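Local coordinates for eukaryotic translation initiation factor 2D (Homo sapiens, PDB 5W2F), which delivers tRNA to the P-site of the eukaryotic ribosome independently of GTP, this chain being its C-terminal part with the SWIB/MDM2 and SUI1 domains, at residues A[11-14]-A[15-19]; A[60-63]-A[64-68]. All coordinates share one frame; numbering follows the deposited sequence. Where two conformers were deposited one is given.

Interaction 1 of 2, residues A[11-14]-A[15-19]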
# COMPACT_ATOMS: atom_id res chain seq x y z
N ALA A 11 7.52 14.91 5.10
CA ALA A 11 8.26 16.09 5.49
C ALA A 11 8.08 16.42 6.97
O ALA A 11 9.04 16.81 7.65
CB ALA A 11 7.84 17.28 4.63
N SER A 12 6.86 16.25 7.47
CA SER A 12 6.53 16.59 8.86
C SER A 12 7.31 15.80 9.90
O SER A 12 7.37 16.21 11.05
CB SER A 12 5.03 16.39 9.11
OG SER A 12 4.67 15.04 8.94
N MET A 13 7.85 14.64 9.52
CA MET A 13 8.59 13.78 10.46
C MET A 13 10.10 13.74 10.24
O MET A 13 10.79 12.93 10.84
CB MET A 13 8.02 12.37 10.39
CG MET A 13 6.53 12.34 10.69
SD MET A 13 5.78 10.73 10.59
CE MET A 13 6.10 10.08 12.21
N THR A 14 10.63 14.65 9.43
CA THR A 14 12.06 14.60 9.11
C THR A 14 12.97 14.75 10.33
O THR A 14 13.97 14.06 10.42
CB THR A 14 12.43 15.62 8.02
OG1 THR A 14 11.93 16.91 8.36
CG2 THR A 14 11.82 15.21 6.72
N LEU A 15 12.59 15.61 11.28
CA LEU A 15 13.43 15.80 12.47
C LEU A 15 13.49 14.55 13.35
O LEU A 15 14.53 14.28 13.96
CB LEU A 15 12.98 17.02 13.29
CG LEU A 15 13.08 18.37 12.58
CD1 LEU A 15 12.56 19.51 13.46
CD2 LEU A 15 14.51 18.63 12.13
N LEU A 16 12.41 13.78 13.38
CA LEU A 16 12.41 12.51 14.13
C LEU A 16 13.40 11.53 13.51
O LEU A 16 14.13 10.86 14.23
CB LEU A 16 11.01 11.89 14.18
CG LEU A 16 10.83 10.50 14.79
CD1 LEU A 16 11.35 10.48 16.22
CD2 LEU A 16 9.36 10.12 14.74
N PHE A 17 13.42 11.46 12.18
CA PHE A 17 14.22 10.46 11.46
C PHE A 17 15.64 10.89 11.12
O PHE A 17 16.43 10.06 10.64
CB PHE A 17 13.45 10.01 10.21
CG PHE A 17 12.31 9.11 10.55
CD1 PHE A 17 12.53 7.76 10.77
CD2 PHE A 17 11.04 9.63 10.77
CE1 PHE A 17 11.50 6.94 11.18
CE2 PHE A 17 10.01 8.81 11.16
CZ PHE A 17 10.23 7.47 11.37
N GLN A 18 15.96 12.15 11.40
CA GLN A 18 17.24 12.78 11.05
C GLN A 18 18.44 12.03 11.60
O GLN A 18 19.39 11.77 10.86
CB GLN A 18 17.25 14.24 11.54
CG GLN A 18 18.42 15.08 11.06
CD GLN A 18 18.16 16.57 11.18
OE1 GLN A 18 18.30 17.31 10.21
NE2 GLN A 18 17.78 17.01 12.37
N GLU A 19 18.40 11.68 12.89
CA GLU A 19 19.55 11.01 13.55
C GLU A 19 19.82 9.62 12.98
O GLU A 19 20.98 9.23 12.83
CB GLU A 19 19.36 10.94 15.07
CG GLU A 19 20.39 10.11 15.85
CD GLU A 19 21.82 10.57 15.66
OE1 GLU A 19 22.05 11.78 15.43
OE2 GLU A 19 22.73 9.71 15.76
O HOH W 1 9.94 16.48 12.12
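M13 and F17 meet one turn apart at the start of the short helix 14-17. The backbone bonds come first. F17 N donates to M13 O over 3.3 Å, and it arrives nearly along the C=O axis, at a C=O...N angle of 161°. L16 N adds a weak, bent bond to the same M13 O, and F17 N makes a second weak one to T14 O. M13 O also faces the edge of the F17 ring, in its plane, with CD2 3.3 Å away.

M13 is the N-cap residue of this helix. The element lies in the SWIB/MDM2 domain of eIF2D, just after strand 4-8, where a 3-10 turn leads into the helix. In that turn A11 O takes two donors, T14 N at 3.2 Å and T14 OG1 at 3.0 Å. OG1 lies in the plane of the A11 carbonyl. A chi1 of 51° swings the hydroxyl of T14 over its own main chain and back toward A11. A water bridges the same join: it donates to S12 O and accepts from L15 N at 2.9 Å.

The apolar contacts form along the buried side. M13 CB lies 4.1 Å from F17 CD2. The side chains of M13 and L16 run side by side and point the same way. A bend at chi3 of M13 (85°) carries its methyl CE to 4.1 Å from L16 CD2. Beyond this pair, L16 packs on Y40 and C86, and F17 on I36.

Interaction 2 of 2, residues A[60-63]-A[64-68]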
# COMPACT_ATOMS: atom_id res chain seq x y z
N ILE A 60 9.95 17.80 19.27
CA ILE A 60 9.94 17.13 17.97
C ILE A 60 8.82 16.10 17.88
O ILE A 60 8.05 16.09 16.92
CB ILE A 60 11.33 16.51 17.67
CG1 ILE A 60 12.28 17.64 17.27
CG2 ILE A 60 11.25 15.45 16.57
CD1 ILE A 60 13.74 17.25 17.27
N LEU A 61 8.71 15.24 18.89
CA LEU A 61 7.65 14.24 18.88
C LEU A 61 6.26 14.88 18.98
O LEU A 61 5.33 14.45 18.30
CB LEU A 61 7.87 13.20 19.99
CG LEU A 61 8.95 12.17 19.68
CD1 LEU A 61 9.28 11.37 20.92
CD2 LEU A 61 8.54 11.27 18.50
N CYS A 62 6.11 15.89 19.82
CA CYS A 62 4.81 16.57 19.94
C CYS A 62 4.37 17.14 18.60
O CYS A 62 3.21 17.02 18.21
CB CYS A 62 4.89 17.69 20.98
SG CYS A 62 4.95 17.10 22.68
N ASP A 63 5.33 17.73 17.90
CA ASP A 63 5.07 18.41 16.64
C ASP A 63 4.61 17.44 15.57
O ASP A 63 3.70 17.73 14.81
CB ASP A 63 6.34 19.14 16.20
CG ASP A 63 6.19 19.87 14.88
OD1 ASP A 63 5.21 20.62 14.72
OD2 ASP A 63 7.07 19.68 14.01
N CYS A 64 5.23 16.26 15.53
CA CYS A 64 4.90 15.39 14.42
C CYS A 64 3.93 14.26 14.69
O CYS A 64 3.44 13.69 13.72
CB CYS A 64 6.16 14.92 13.69
SG CYS A 64 7.23 13.83 14.60
N ILE A 65 3.61 13.96 15.96
CA ILE A 65 2.51 13.01 16.21
C ILE A 65 1.28 13.53 16.94
O ILE A 65 0.22 12.88 16.85
CB ILE A 65 2.99 11.68 16.82
CG1 ILE A 65 3.59 11.87 18.19
CG2 ILE A 65 4.00 11.00 15.88
CD1 ILE A 65 3.67 10.59 18.99
N LEU A 66 1.36 14.66 17.63
CA LEU A 66 0.19 15.21 18.32
C LEU A 66 -0.53 16.27 17.49
O LEU A 66 0.11 17.08 16.81
CB LEU A 66 0.58 15.81 19.66
CG LEU A 66 1.35 14.91 20.62
CD1 LEU A 66 1.58 15.68 21.90
CD2 LEU A 66 0.61 13.60 20.89
N GLU A 67 -1.86 16.27 17.58
CA GLU A 67 -2.69 17.27 16.90
C GLU A 67 -2.62 18.60 17.66
O GLU A 67 -2.41 19.66 17.05
CB GLU A 67 -4.16 16.82 16.80
CG GLU A 67 -4.40 15.41 16.27
CD GLU A 67 -3.62 15.09 15.00
OE1 GLU A 67 -3.55 15.96 14.10
OE2 GLU A 67 -3.08 13.96 14.91
N LYS A 68 -2.80 18.53 18.98
CA LYS A 68 -2.73 19.69 19.86
C LYS A 68 -1.72 19.45 20.99
O LYS A 68 -1.84 18.47 21.73
CB LYS A 68 -4.12 19.97 20.45
CG LYS A 68 -4.26 21.34 21.10
CD LYS A 68 -5.46 21.40 22.03
CE LYS A 68 -5.57 22.77 22.68
NZ LYS A 68 -6.69 22.83 23.66
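The C-terminal end of helix 59-65, in the SWIB/MDM2 domain, brings C62 and L66 together. L66 is the first residue past the helix to leave helical backbone angles. Its side chain still folds back along the last turn. CG of L66 is anti to its own carbonyl carbon (chi1 -54°), and CD1 reaches C62 SG at 3.7 Å. L66 CD1 also lies 3.9 Å from C62 CA, while L66 CB sits 3.2 Å from C62 O. The leucine thus lies against both the side chain and the backbone of C62.

Three i to i+4 backbone bonds hold the turn. C64 N donates to I60 O, and I65 N to L61 O at 2.9 Å. The last, L66 N to C62 O, is 3.1 Å long. Its donor stands above the carbonyl plane, 37° out of it. C64 N also has a weak bond to L61 O.

At chi1 64° the CG1 branch of I65 is tucked over its own backbone, which brings CG1 to 3.1 Å from L61 O. Further out, I65 packs on L82 and C86 of helix 79-89. L66 touches R85 of that helix and M75 in a loop. E67 forms a salt bridge with K89.

The first N-H past the helix, that of L66, is therefore still satisfied by C62 O, though by a bond tilted out of the carbonyl plane. Beside it, the packing of L66 CD1 on C62 SG continues the cohesion of the turn past the helix end.

Interactions 1 and 2 are local contacts at opposite kinds of helix end in one SWIB/MDM2 domain. Residues 11-19 start helix 14-17; residues 60-68 finish helix 59-65. Their centres are 12 Å apart and the two helices touch: L16 CD1 lies 3.7 Å from L61 CD2. S12 O, in the turn before helix 14-17, packs against C64 CB. Both contacts are partly buried. M13, L16 and F17 are buried in the first, L61, C62, C64 and I65 in the second. L15 and Q18, and D63, are exposed. Interaction 1 adds a threonine hydroxyl and a bridging water to its backbone bonds. Interaction 2 joins backbone bonds to a thiol-methyl contact. Helix 79-89 packs against both.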